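Local atomic coordinates of PilO protein (Pseudomonas aeruginosa, PDB entry 5UVR), a protein that helps build the inner-membrane PilM/PilN/PilO/PilP complex that type IV pilus assembly requires, pairing with PilN to form its foundation. Residues 28-31 / 32-35. Residues are numbered along the deposited sequence; the frame is centred on the assembly and turned at random.
Sequences VAQQ and FYIE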
# COMPACT_ATOMS: atom_id res chain seq x y z
N VAL A 28 -1.82 -15.31 -2.04
CA VAL A 28 -1.12 -16.09 -3.05
C VAL A 28 -0.13 -16.99 -2.33
O VAL A 28 0.78 -16.49 -1.65
CB VAL A 28 -0.40 -15.20 -4.07
CG1 VAL A 28 0.26 -16.04 -5.14
CG2 VAL A 28 -1.37 -14.19 -4.70
N ALA A 29 -0.32 -18.30 -2.44
CA ALA A 29 0.58 -19.25 -1.79
C ALA A 29 1.85 -19.40 -2.60
O ALA A 29 1.80 -19.62 -3.82
CB ALA A 29 -0.09 -20.62 -1.62
N GLN A 30 2.99 -19.25 -1.94
CA GLN A 30 4.27 -19.63 -2.52
C GLN A 30 4.88 -20.71 -1.63
O GLN A 30 4.39 -20.99 -0.53
CB GLN A 30 5.21 -18.43 -2.66
CG GLN A 30 4.62 -17.22 -3.39
CD GLN A 30 4.65 -17.37 -4.90
OE1 GLN A 30 5.12 -18.38 -5.42
NE2 GLN A 30 4.14 -16.36 -5.60
N GLN A 31 5.97 -21.33 -2.10
CA GLN A 31 6.47 -22.49 -1.36
C GLN A 31 7.01 -22.10 0.01
O GLN A 31 6.93 -22.91 0.94
CB GLN A 31 7.52 -23.24 -2.18
CG GLN A 31 8.88 -22.61 -2.29
CD GLN A 31 9.89 -23.55 -2.93
OE1 GLN A 31 10.06 -24.67 -2.47
NE2 GLN A 31 10.55 -23.10 -3.98
N PHE A 32 7.52 -20.88 0.19
CA PHE A 32 8.06 -20.49 1.48
C PHE A 32 7.18 -19.53 2.26
O PHE A 32 7.39 -19.36 3.47
CB PHE A 32 9.44 -19.84 1.32
CG PHE A 32 10.42 -20.66 0.54
CD1 PHE A 32 10.80 -21.92 0.98
CD2 PHE A 32 10.99 -20.16 -0.61
CE1 PHE A 32 11.72 -22.67 0.27
CE2 PHE A 32 11.91 -20.91 -1.33
CZ PHE A 32 12.27 -22.17 -0.89
N TYR A 33 6.19 -18.91 1.63
CA TYR A 33 5.37 -17.95 2.35
C TYR A 33 4.07 -17.74 1.58
O TYR A 33 3.97 -18.08 0.40
CB TYR A 33 6.09 -16.61 2.54
CG TYR A 33 6.84 -16.14 1.32
CD1 TYR A 33 6.18 -15.55 0.26
CD2 TYR A 33 8.22 -16.33 1.20
CE1 TYR A 33 6.85 -15.15 -0.86
CE2 TYR A 33 8.90 -15.93 0.08
CZ TYR A 33 8.20 -15.33 -0.95
OH TYR A 33 8.85 -14.91 -2.09
N ILE A 34 3.10 -17.15 2.27
CA ILE A 34 1.84 -16.72 1.70
C ILE A 34 1.86 -15.20 1.61
O ILE A 34 2.14 -14.52 2.61
CB ILE A 34 0.65 -17.19 2.56
CG1 ILE A 34 0.81 -18.67 2.94
CG2 ILE A 34 -0.68 -16.90 1.85
CD1 ILE A 34 0.87 -19.58 1.77
N GLU A 35 1.57 -14.66 0.43
CA GLU A 35 1.51 -13.21 0.21
C GLU A 35 0.09 -12.71 0.43
O GLU A 35 -0.87 -13.34 -0.01
CB GLU A 35 1.93 -12.84 -1.21
CG GLU A 35 3.22 -13.47 -1.69
CD GLU A 35 3.52 -13.11 -3.14
OE1 GLU A 35 2.69 -12.40 -3.76
OE2 GLU A 35 4.58 -13.52 -3.66
O HOH W 1 3.57 -13.52 -6.21
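Val28 O is approached by two groups of the returning strand: Glu35 N donates a nearly straight hydrogen bond (2.9 Å, 171° at the hydrogen), and Ile34 CA adds a CA-H...O contact at 3.5 Å. With the reciprocal Val28 N to Glu35 O bond, this marks Val28 and Glu35 as an antiparallel hydrogen-bonded pair in a beta hairpin of PilO's core region, a modified ferredoxin fold. Gln31 and Phe32 take the corners of a type I turn, judged by their backbone angles and the 5.3 Å from Gln30 CA to Tyr33 CA; Gln30 N to Tyr33 O, 2.8 Å, closes the loop. In the non-hydrogen-bonded pair, Ile34 CD1 packs 3.7 Å from Ala29 CB.

On the face bearing Val28 and Glu35, Gln30 bends at its second torsion, bringing NE2 to Glu35 OE2 in a weak bond of 3.5 Å; a water bridges the same two atoms, also weakly. Glu35 OE1 is hydrogen-bonded to NZ of dimethylated Lys88, while Tyr90 meets the Tyr33 ring edge-to-face.

Gln31 CG sits between backbone N and carbonyl carbon (chi1 75°), and the extended chain lays its amide 5° from the Phe32 ring plane. This CG makes a CH-pi contact over the ring's centre, 3.5 Å from the centroid.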